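Local coordinates for hypothetical protein aq_1665 (Aquifex aeolicus, PDB 1XM7) that is of unknown function but belongs to the calcineurin-like phosphoesterases and so probably acts as a hydrolase, at residues I7-F12 with N168-W173; N19-V24 with H147-R152; Y96-I101 with L110-P115. One frame throughout, in Å; residues are numbered along the deposited sequence.

Overall arrangement
Contact 1 is fully buried, its centre about 5 Å from the centre of the chain, and joins the loop after strand 4-7 to the loop after strand 166-168, one from each sheet. Contact 3 is partly buried and joins two neighbouring strands of a hairpin, so its chemistry is mainly regular backbone pairing with apolar side chains on its two faces, extended by a serine hydroxyl and a water. Contact 2 lies at the surface and rests on side chains meeting the rings of His149 and Trp150. Segment 168-173 of contact 1 reaches contact 2 through Trp173, whose NE1 meets the carbonyl of Val148, and Asp9 touches His113 of contact 3. His147 of contact 2 also packs on His113 and Tyr114.

Contact 1 of 3, residues I7-F12 with N168-W173; sequences ISDTHF and NANVEW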
loop_
_atom_site.group_PDB
_atom_site.type_symbol
_atom_site.label_atom_id
_atom_site.label_comp_id
_atom_site.label_asym_id
_atom_site.label_seq_id
_atom_site.Cartn_x
_atom_site.Cartn_y
_atom_site.Cartn_z
ATOM N N ILE A 7 -2.516 -0.198 3.214
ATOM C CA ILE A 7 -1.696 -1.391 3.156
ATOM C C ILE A 7 -1.168 -1.476 1.739
ATOM O O ILE A 7 -1.771 -0.913 0.823
ATOM C CB ILE A 7 -2.576 -2.617 3.443
ATOM C CG1 ILE A 7 -1.717 -3.865 3.685
ATOM C CG2 ILE A 7 -3.580 -2.796 2.292
ATOM C CD1 ILE A 7 -2.510 -5.021 4.319
ATOM N N SER A 8 -0.052 -2.162 1.547
ATOM C CA SER A 8 0.483 -2.292 0.203
ATOM C C SER A 8 1.522 -3.390 0.096
ATOM O O SER A 8 2.019 -3.888 1.102
ATOM C CB SER A 8 1.093 -0.972 -0.259
ATOM O OG SER A 8 2.235 -0.680 0.509
ATOM N N ASP A 9 1.841 -3.758 -1.138
ATOM C CA ASP A 9 2.827 -4.792 -1.414
ATOM C C ASP A 9 2.450 -6.114 -0.779
ATOM O O ASP A 9 3.287 -6.776 -0.163
ATOM C CB ASP A 9 4.201 -4.357 -0.917
ATOM C CG ASP A 9 4.593 -3.011 -1.450
ATOM O OD1 ASP A 9 4.258 -1.994 -0.815
ATOM O OD2 ASP A 9 5.213 -2.960 -2.523
ATOM N N THR A 10 1.188 -6.498 -0.944
ATOM C CA THR A 10 0.695 -7.744 -0.386
ATOM C C THR A 10 1.269 -8.960 -1.114
ATOM O O THR A 10 1.463 -10.025 -0.512
ATOM C CB THR A 10 -0.831 -7.767 -0.424
ATOM O OG1 THR A 10 -1.280 -7.299 -1.696
ATOM C CG2 THR A 10 -1.389 -6.859 0.651
ATOM N N HIS A 11 1.557 -8.790 -2.403
ATOM C CA HIS A 11 2.127 -9.857 -3.213
ATOM C C HIS A 11 1.402 -11.188 -3.046
ATOM O O HIS A 11 2.039 -12.240 -2.916
ATOM C CB HIS A 11 3.609 -10.057 -2.872
ATOM C CG HIS A 11 4.531 -9.073 -3.532
ATOM N ND1 HIS A 11 4.721 -7.791 -3.061
ATOM C CD2 HIS A 11 5.317 -9.189 -4.630
ATOM C CE1 HIS A 11 5.582 -7.160 -3.840
ATOM N NE2 HIS A 11 5.958 -7.986 -4.798
ATOM N N PHE A 12 0.074 -11.151 -3.037
ATOM C CA PHE A 12 -0.694 -12.377 -2.899
ATOM C C PHE A 12 -0.249 -13.350 -3.972
ATOM O O PHE A 12 -0.133 -12.987 -5.135
ATOM C CB PHE A 12 -2.190 -12.110 -3.055
ATOM C CG PHE A 12 -2.805 -11.380 -1.900
ATOM C CD1 PHE A 12 -2.741 -11.905 -0.614
ATOM C CD2 PHE A 12 -3.496 -10.191 -2.104
ATOM C CE1 PHE A 12 -3.361 -11.260 0.455
ATOM C CE2 PHE A 12 -4.121 -9.536 -1.043
ATOM C CZ PHE A 12 -4.054 -10.072 0.238
ATOM N N ASN A 168 5.519 4.283 5.335
ATOM C CA ASN A 168 5.530 3.126 4.456
ATOM C C ASN A 168 4.421 2.141 4.813
ATOM O O ASN A 168 4.476 1.509 5.866
ATOM C CB ASN A 168 6.885 2.434 4.569
ATOM C CG ASN A 168 7.129 1.443 3.461
ATOM O OD1 ASN A 168 6.202 0.800 2.980
ATOM N ND2 ASN A 168 8.386 1.298 3.058
ATOM N N ALA A 169 3.428 2.002 3.931
ATOM C CA ALA A 169 2.301 1.095 4.155
ATOM C C ALA A 169 2.560 -0.371 3.772
ATOM O O ALA A 169 1.662 -1.209 3.873
ATOM C CB ALA A 169 1.097 1.601 3.413
ATOM N N ASN A 170 3.782 -0.673 3.335
ATOM C CA ASN A 170 4.163 -2.029 2.934
ATOM C C ASN A 170 3.988 -2.997 4.096
ATOM O O ASN A 170 4.453 -2.736 5.198
ATOM C CB ASN A 170 5.623 -2.042 2.465
ATOM C CG ASN A 170 6.072 -3.405 1.956
ATOM O OD1 ASN A 170 6.775 -3.497 0.949
ATOM N ND2 ASN A 170 5.683 -4.465 2.652
ATOM N N VAL A 171 3.325 -4.119 3.840
ATOM C CA VAL A 171 3.078 -5.121 4.874
ATOM C C VAL A 171 4.329 -5.536 5.632
ATOM O O VAL A 171 4.299 -5.671 6.849
ATOM C CB VAL A 171 2.426 -6.391 4.285
ATOM C CG1 VAL A 171 1.017 -6.083 3.828
ATOM C CG2 VAL A 171 3.257 -6.919 3.125
ATOM N N GLU A 172 5.428 -5.728 4.911
ATOM C CA GLU A 172 6.686 -6.148 5.523
ATOM C C GLU A 172 7.205 -5.229 6.633
ATOM O O GLU A 172 8.012 -5.646 7.464
ATOM C CB GLU A 172 7.770 -6.304 4.453
ATOM C CG GLU A 172 7.495 -7.392 3.438
ATOM C CD GLU A 172 8.709 -7.704 2.589
ATOM O OE1 GLU A 172 8.599 -8.532 1.672
ATOM O OE2 GLU A 172 9.781 -7.124 2.838
ATOM N N TRP A 173 6.752 -3.982 6.650
ATOM C CA TRP A 173 7.203 -3.046 7.672
ATOM C C TRP A 173 6.227 -2.909 8.817
ATOM O O TRP A 173 6.593 -2.421 9.886
ATOM C CB TRP A 173 7.426 -1.657 7.082
ATOM C CG TRP A 173 8.651 -1.539 6.250
ATOM C CD1 TRP A 173 8.710 -1.373 4.898
ATOM C CD2 TRP A 173 10.009 -1.558 6.715
ATOM N NE1 TRP A 173 10.018 -1.284 4.491
ATOM C CE2 TRP A 173 10.838 -1.394 5.585
ATOM C CE3 TRP A 173 10.604 -1.698 7.977
ATOM C CZ2 TRP A 173 12.238 -1.365 5.677
ATOM C CZ3 TRP A 173 11.992 -1.670 8.068
ATOM C CH2 TRP A 173 12.792 -1.505 6.922
#
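Ser8 and Asn170 form a single backbone bridge between the loops that follow strands 4-7 and 166-168. Its firm bond runs from Val171 N to Ser8 O, 3.0 Å long with an N-H...O angle of 158°. A weaker C-H...O contact reaches the same oxygen from Asn170 CA at 3.4 Å, so Ser8 O is approached by two successive residues. One residue earlier, Ile7 CA makes a similar contact with Ala169 O. The turn of segment 168-173 is set by Asn168, whose OD1 accepts from Asn170 N at 2.9 Å, an Asx turn.

Among polar side chains, Ser8 OG donates to Asp9 OD1 at 2.8 Å, arriving on the anti side of the carboxylate and somewhat out of its plane. The same oxygen also accepts from the backbone N of His147. The Asp9 carboxylate lies flat against the side-chain amide of Asn170, their planes only 7° apart. Asp9-Thr10-His11 matches the Asp-x-His motif of calcineurin-like phosphoesterases, which in relatives supplies metal ligands. With an alanine in place of Asp9, Ser8 OG and His147 N would probably lose their shared acceptor, and the Asn170 amide the flat group it stacks on.

Apolar contact centres on Val171, whose two methyls meet different neighbours. CG1, anti to the carbonyl carbon (chi1 -69°), meets Ile7 CG1 at 3.5 Å and lies more loosely against Thr10 CG2 at 4.1 Å, while CG2 comes against Asp9 O at 3.3 Å. Helix 29-38 covers Ile7 and Val171 through Ile33. The hydroxyl of Thr10 turns elsewhere, to Phe53 O and His49 NE2, and Arg25 binds the carbonyls of Asp9 and Thr10 as well as the carboxylate of Glu172.

Contact 2 of 3, residues N19-V24 with H147-R152; sequences NLNPEV and HVHWNR
Val24 places its CG1 methyl over the five-membered ring of Trp150, a CH-pi contact with 3.6 Å from CG1 to the ring centroid and 26° off the ring normal. The CG2 methyl comes no nearer than Trp150 CB, at 4.0 Å. Beside it the Glu23 chain, bent at its second torsion (chi2 -79°), passes the six-membered end of the indole, with CD 3.6 Å from Trp150 CH2 and the carboxylate plane inclined by 54° to the ring. The still closer approach modelled at Glu23 CB is doubtful.

The opposite face of the indole is occupied by the backbone N of Arg152, toward the rim. Glu23 and Arg152 carry opposite charges but do not pair, since Glu23 OE1 stays 5.3 Å from Arg152 NE. Farther along, Asn21 ND2 sits 4.2 Å above one face of the His149 ring, and the carbonyl O of His147 lies over the centre of the other face.

Outside the pair, Glu172 accepts from Trp150 N and weakly from Asn21 ND2, linking both segments to the turn at 168-173, while Trp173 meets the Trp150 ring at a slant. His149 ND1 probably finds its polar partner in the side-chain amide of Asn170. His147-Val148-His149 matches the Gly-His-x-His signature, which in related calcineurin-like phosphoesterases helps to line the metal-bearing active site.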
loop_
_atom_site.group_PDB
_atom_site.type_symbol
_atom_site.label_atom_id
_atom_site.label_comp_id
_atom_site.label_asym_id
_atom_site.label_seq_id
_atom_site.Cartn_x
_atom_site.Cartn_y
_atom_site.Cartn_z
ATOM N N ASN A 19 11.307 -16.709 -0.545
ATOM C CA ASN A 19 12.722 -16.947 -0.823
ATOM C C ASN A 19 13.489 -15.626 -0.926
ATOM O O ASN A 19 14.586 -15.486 -0.390
ATOM C CB ASN A 19 12.875 -17.703 -2.142
ATOM C CG ASN A 19 12.446 -19.151 -2.039
ATOM O OD1 ASN A 19 11.931 -19.723 -3.000
ATOM N ND2 ASN A 19 12.669 -19.756 -0.877
ATOM N N LEU A 20 12.891 -14.658 -1.613
ATOM C CA LEU A 20 13.505 -13.351 -1.820
ATOM C C LEU A 20 13.649 -12.490 -0.559
ATOM O O LEU A 20 14.581 -11.692 -0.452
ATOM C CB LEU A 20 12.714 -12.610 -2.898
ATOM C CG LEU A 20 12.689 -13.391 -4.215
ATOM C CD1 LEU A 20 11.656 -12.818 -5.149
ATOM C CD2 LEU A 20 14.055 -13.347 -4.855
ATOM N N ASN A 21 12.729 -12.642 0.386
ATOM C CA ASN A 21 12.782 -11.888 1.634
ATOM C C ASN A 21 12.590 -12.892 2.748
ATOM O O ASN A 21 11.669 -12.775 3.547
ATOM C CB ASN A 21 11.669 -10.852 1.677
ATOM C CG ASN A 21 11.691 -9.939 0.478
ATOM O OD1 ASN A 21 12.748 -9.693 -0.104
ATOM N ND2 ASN A 21 10.530 -9.415 0.106
ATOM N N PRO A 22 13.488 -13.881 2.826
ATOM C CA PRO A 22 13.452 -14.950 3.824
ATOM C C PRO A 22 13.226 -14.335 5.175
ATOM O O PRO A 22 12.465 -14.842 5.997
ATOM C CB PRO A 22 14.839 -15.569 3.722
ATOM C CG PRO A 22 15.326 -15.157 2.365
ATOM C CD PRO A 22 14.845 -13.757 2.272
ATOM N N GLU A 23 13.914 -13.226 5.380
ATOM C CA GLU A 23 13.839 -12.478 6.615
ATOM C C GLU A 23 12.410 -12.259 7.111
ATOM O O GLU A 23 12.060 -12.688 8.208
ATOM C CB GLU A 23 14.521 -11.128 6.414
ATOM C CG GLU A 23 16.045 -11.179 6.289
ATOM C CD GLU A 23 16.733 -11.333 7.644
ATOM O OE1 GLU A 23 17.962 -11.086 7.721
ATOM O OE2 GLU A 23 16.044 -11.704 8.630
ATOM N N VAL A 24 11.586 -11.602 6.301
ATOM C CA VAL A 24 10.214 -11.298 6.687
ATOM C C VAL A 24 9.104 -12.190 6.151
ATOM O O VAL A 24 8.167 -12.509 6.871
ATOM C CB VAL A 24 9.863 -9.867 6.308
ATOM C CG1 VAL A 24 10.509 -8.917 7.276
ATOM C CG2 VAL A 24 10.341 -9.580 4.895
ATOM N N HIS A 147 6.053 0.079 -1.856
ATOM C CA HIS A 147 7.218 -0.218 -2.671
ATOM C C HIS A 147 8.527 -0.620 -1.978
ATOM O O HIS A 147 9.178 -1.564 -2.423
ATOM C CB HIS A 147 7.473 0.966 -3.608
ATOM C CG HIS A 147 8.507 0.692 -4.653
ATOM N ND1 HIS A 147 9.841 0.988 -4.477
ATOM C CD2 HIS A 147 8.403 0.124 -5.879
ATOM C CE1 HIS A 147 10.516 0.616 -5.549
ATOM N NE2 HIS A 147 9.666 0.089 -6.415
ATOM N N VAL A 148 8.932 0.075 -0.915
ATOM C CA VAL A 148 10.190 -0.273 -0.235
ATOM C C VAL A 148 10.033 -1.397 0.788
ATOM O O VAL A 148 9.387 -1.227 1.822
ATOM C CB VAL A 148 10.810 0.941 0.478
ATOM C CG1 VAL A 148 12.202 0.577 0.981
ATOM C CG2 VAL A 148 10.873 2.130 -0.476
ATOM N N HIS A 149 10.646 -2.541 0.504
ATOM C CA HIS A 149 10.549 -3.698 1.383
ATOM C C HIS A 149 11.401 -3.627 2.629
ATOM O O HIS A 149 12.266 -2.768 2.777
ATOM C CB HIS A 149 10.897 -4.981 0.628
ATOM C CG HIS A 149 10.062 -5.205 -0.594
ATOM N ND1 HIS A 149 8.693 -5.045 -0.600
ATOM C CD2 HIS A 149 10.402 -5.571 -1.853
ATOM C CE1 HIS A 149 8.227 -5.299 -1.810
ATOM N NE2 HIS A 149 9.244 -5.621 -2.589
ATOM N N TRP A 150 11.136 -4.564 3.523
ATOM C CA TRP A 150 11.856 -4.654 4.769
ATOM C C TRP A 150 13.322 -4.961 4.501
ATOM O O TRP A 150 13.653 -5.702 3.577
ATOM C CB TRP A 150 11.254 -5.768 5.632
ATOM C CG TRP A 150 11.975 -5.971 6.932
ATOM C CD1 TRP A 150 11.696 -5.373 8.135
ATOM C CD2 TRP A 150 13.164 -6.748 7.137
ATOM N NE1 TRP A 150 12.644 -5.726 9.071
ATOM C CE2 TRP A 150 13.556 -6.567 8.484
ATOM C CE3 TRP A 150 13.944 -7.572 6.310
ATOM C CZ2 TRP A 150 14.695 -7.183 9.023
ATOM C CZ3 TRP A 150 15.077 -8.180 6.845
ATOM C CH2 TRP A 150 15.442 -7.981 8.189
ATOM N N ASN A 151 14.195 -4.368 5.305
ATOM C CA ASN A 151 15.629 -4.604 5.219
ATOM C C ASN A 151 16.073 -4.598 6.667
ATOM O O ASN A 151 15.374 -4.066 7.529
ATOM C CB ASN A 151 16.337 -3.511 4.408
ATOM C CG ASN A 151 16.122 -2.125 4.973
ATOM O OD1 ASN A 151 15.762 -1.192 4.250
ATOM N ND2 ASN A 151 16.351 -1.977 6.271
ATOM N N ARG A 152 17.227 -5.190 6.938
ATOM C CA ARG A 152 17.729 -5.277 8.304
ATOM C C ARG A 152 18.197 -3.970 8.951
ATOM O O ARG A 152 18.764 -4.003 10.041
ATOM C CB ARG A 152 18.852 -6.319 8.372
ATOM C CG ARG A 152 18.989 -7.158 7.105
ATOM C CD ARG A 152 19.679 -6.352 6.011
ATOM N NE ARG A 152 19.677 -7.014 4.705
ATOM C CZ ARG A 152 20.561 -6.759 3.739
ATOM N NH1 ARG A 152 21.524 -5.858 3.934
ATOM N NH2 ARG A 152 20.484 -7.400 2.573
#

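Contact 3 of 3, residues Y96-I101 with L110-P115; sequences YDFYKI and LLSHYP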
loop_
_atom_site.group_PDB
_atom_site.type_symbol
_atom_site.label_atom_id
_atom_site.label_comp_id
_atom_site.label_asym_id
_atom_site.label_seq_id
_atom_site.Cartn_x
_atom_site.Cartn_y
_atom_site.Cartn_z
ATOM N N TYR A 96 -6.689 3.974 -9.282
ATOM C CA TYR A 96 -5.972 5.156 -9.731
ATOM C C TYR A 96 -4.630 4.650 -10.233
ATOM O O TYR A 96 -3.882 4.026 -9.482
ATOM C CB TYR A 96 -5.813 6.111 -8.553
ATOM C CG TYR A 96 -7.147 6.615 -8.077
ATOM C CD1 TYR A 96 -7.805 7.637 -8.759
ATOM C CD2 TYR A 96 -7.801 6.012 -7.011
ATOM C CE1 TYR A 96 -9.080 8.041 -8.402
ATOM C CE2 TYR A 96 -9.084 6.409 -6.642
ATOM C CZ TYR A 96 -9.717 7.426 -7.348
ATOM O OH TYR A 96 -10.992 7.819 -7.012
ATOM N N ASP A 97 -4.323 4.911 -11.500
ATOM C CA ASP A 97 -3.089 4.394 -12.065
ATOM C C ASP A 97 -1.760 4.916 -11.534
ATOM O O ASP A 97 -0.726 4.302 -11.796
ATOM C CB ASP A 97 -3.117 4.487 -13.595
ATOM C CG ASP A 97 -3.446 5.865 -14.093
ATOM O OD1 ASP A 97 -4.590 6.313 -13.871
ATOM O OD2 ASP A 97 -2.559 6.493 -14.708
ATOM N N PHE A 98 -1.750 6.023 -10.802
ATOM C CA PHE A 98 -0.473 6.482 -10.272
ATOM C C PHE A 98 -0.503 7.121 -8.896
ATOM O O PHE A 98 0.390 6.871 -8.093
ATOM C CB PHE A 98 0.227 7.424 -11.245
ATOM C CG PHE A 98 1.642 7.773 -10.834
ATOM C CD1 PHE A 98 1.929 8.983 -10.206
ATOM C CD2 PHE A 98 2.682 6.875 -11.054
ATOM C CE1 PHE A 98 3.221 9.294 -9.808
ATOM C CE2 PHE A 98 3.983 7.180 -10.656
ATOM C CZ PHE A 98 4.250 8.393 -10.032
ATOM N N TYR A 99 -1.502 7.949 -8.612
ATOM C CA TYR A 99 -1.582 8.570 -7.294
ATOM C C TYR A 99 -3.006 8.961 -6.986
ATOM O O TYR A 99 -3.881 8.884 -7.839
ATOM C CB TYR A 99 -0.737 9.836 -7.230
ATOM C CG TYR A 99 -1.379 10.991 -7.961
ATOM C CD1 TYR A 99 -1.373 11.052 -9.349
ATOM C CD2 TYR A 99 -2.038 12.000 -7.263
ATOM C CE1 TYR A 99 -2.006 12.086 -10.027
ATOM C CE2 TYR A 99 -2.680 13.040 -7.930
ATOM C CZ TYR A 99 -2.659 13.074 -9.310
ATOM O OH TYR A 99 -3.296 14.091 -9.976
ATOM N N LYS A 100 -3.223 9.405 -5.758
ATOM C CA LYS A 100 -4.539 9.848 -5.331
ATOM C C LYS A 100 -4.305 10.790 -4.179
ATOM O O LYS A 100 -3.485 10.520 -3.303
ATOM C CB LYS A 100 -5.393 8.670 -4.859
ATOM C CG LYS A 100 -6.891 8.838 -5.091
ATOM C CD LYS A 100 -7.544 9.771 -4.097
ATOM C CE LYS A 100 -9.063 9.745 -4.251
ATOM N NZ LYS A 100 -9.471 10.218 -5.605
ATOM N N ILE A 101 -5.010 11.908 -4.191
ATOM C CA ILE A 101 -4.869 12.862 -3.119
ATOM C C ILE A 101 -6.138 12.907 -2.289
ATOM O O ILE A 101 -7.251 12.960 -2.819
ATOM C CB ILE A 101 -4.542 14.255 -3.663
ATOM C CG1 ILE A 101 -3.145 14.228 -4.279
ATOM C CG2 ILE A 101 -4.603 15.277 -2.549
ATOM C CD1 ILE A 101 -2.733 15.507 -4.940
ATOM N N LEU A 110 -0.949 12.610 0.052
ATOM C CA LEU A 110 -0.611 12.049 -1.246
ATOM C C LEU A 110 -0.471 10.547 -1.059
ATOM O O LEU A 110 0.276 10.076 -0.192
ATOM C CB LEU A 110 0.727 12.593 -1.759
ATOM C CG LEU A 110 1.006 12.672 -3.269
ATOM C CD1 LEU A 110 2.472 12.400 -3.508
ATOM C CD2 LEU A 110 0.174 11.690 -4.049
ATOM N N LEU A 111 -1.205 9.808 -1.881
ATOM C CA LEU A 111 -1.176 8.358 -1.866
ATOM C C LEU A 111 -0.545 7.915 -3.172
ATOM O O LEU A 111 -1.043 8.224 -4.262
ATOM C CB LEU A 111 -2.589 7.800 -1.796
ATOM C CG LEU A 111 -3.503 8.307 -0.685
ATOM C CD1 LEU A 111 -4.859 7.667 -0.864
ATOM C CD2 LEU A 111 -2.924 7.981 0.684
ATOM N N SER A 112 0.559 7.198 -3.060
ATOM C CA SER A 112 1.245 6.700 -4.233
ATOM C C SER A 112 1.932 5.390 -3.860
ATOM O O SER A 112 2.115 5.098 -2.679
ATOM C CB SER A 112 2.273 7.715 -4.693
ATOM O OG SER A 112 2.820 7.326 -5.933
ATOM N N HIS A 113 2.290 4.586 -4.853
ATOM C CA HIS A 113 2.971 3.336 -4.570
ATOM C C HIS A 113 4.449 3.615 -4.367
ATOM O O HIS A 113 5.105 2.985 -3.549
ATOM C CB HIS A 113 2.816 2.366 -5.735
ATOM C CG HIS A 113 3.693 1.158 -5.630
ATOM N ND1 HIS A 113 3.450 0.136 -4.735
ATOM C CD2 HIS A 113 4.831 0.825 -6.281
ATOM C CE1 HIS A 113 4.405 -0.773 -4.839
ATOM N NE2 HIS A 113 5.254 -0.380 -5.769
ATOM N N TYR A 114 4.961 4.577 -5.123
ATOM C CA TYR A 114 6.371 4.924 -5.079
ATOM C C TYR A 114 6.694 5.939 -4.017
ATOM O O TYR A 114 5.879 6.799 -3.706
ATOM C CB TYR A 114 6.827 5.444 -6.448
ATOM C CG TYR A 114 6.478 4.502 -7.580
ATOM C CD1 TYR A 114 5.174 4.442 -8.081
ATOM C CD2 TYR A 114 7.426 3.614 -8.095
ATOM C CE1 TYR A 114 4.821 3.520 -9.059
ATOM C CE2 TYR A 114 7.081 2.682 -9.077
ATOM C CZ TYR A 114 5.775 2.642 -9.554
ATOM O OH TYR A 114 5.417 1.727 -10.522
ATOM N N PRO A 115 7.898 5.842 -3.435
ATOM C CA PRO A 115 8.368 6.755 -2.387
ATOM C C PRO A 115 9.030 7.979 -3.011
ATOM O O PRO A 115 9.214 8.041 -4.231
ATOM C CB PRO A 115 9.377 5.898 -1.633
ATOM C CG PRO A 115 10.044 5.157 -2.763
ATOM C CD PRO A 115 8.859 4.732 -3.624
HETATM O O HOH W 1 1.497 4.422 -7.714
#
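Lys100 and Leu111 form a hydrogen-bonded pair of an antiparallel hairpin, with the short strands 99-101 and 110-112 running at 162° to each other. Lys100 N donates to Leu111 O at 2.9 Å, and Leu111 N returns a bond to Lys100 O at 2.8 Å. Ile101 and Leu110 follow as a non-hydrogen-bonded pair. Beyond these pairs Ser112 OG donates to Phe98 O at 3.3 Å, and a water donates to the same oxygen at 2.7 Å and accepts from His113 N at 3.0 Å, so it links the two segments.

Ser112 OG also lies over a face of the Phe98 ring. That ring, swung out anti to its own amide nitrogen (chi1 -172°), runs nearly parallel to the Tyr114 ring but slid so far aside that the centroids are 5.8 Å apart and overlap is slight. On the face shared by Tyr99, Ile101, Leu110 and Ser112, the Leu110 CD2 methyl fits against Tyr99 CB at 3.8 Å and touches Ile101 CG1 more loosely. Leu111 points to the other face with Lys100.

Tyr114 OH bonds Arg127, and His113 ND1 bonds the carbonyl of Leu50. Helix 125-137 covers the face bearing Leu110 and Ser112 through Val131, and reaches Phe98 and Tyr99 through Met130 and Ile134. Strand 107-112 pairs in parallel with strand 142-145, whereas Tyr96, just before the hairpin, bonds to Leu76 and Met78, so segment 96-101 passes from one sheet of the fold to the other.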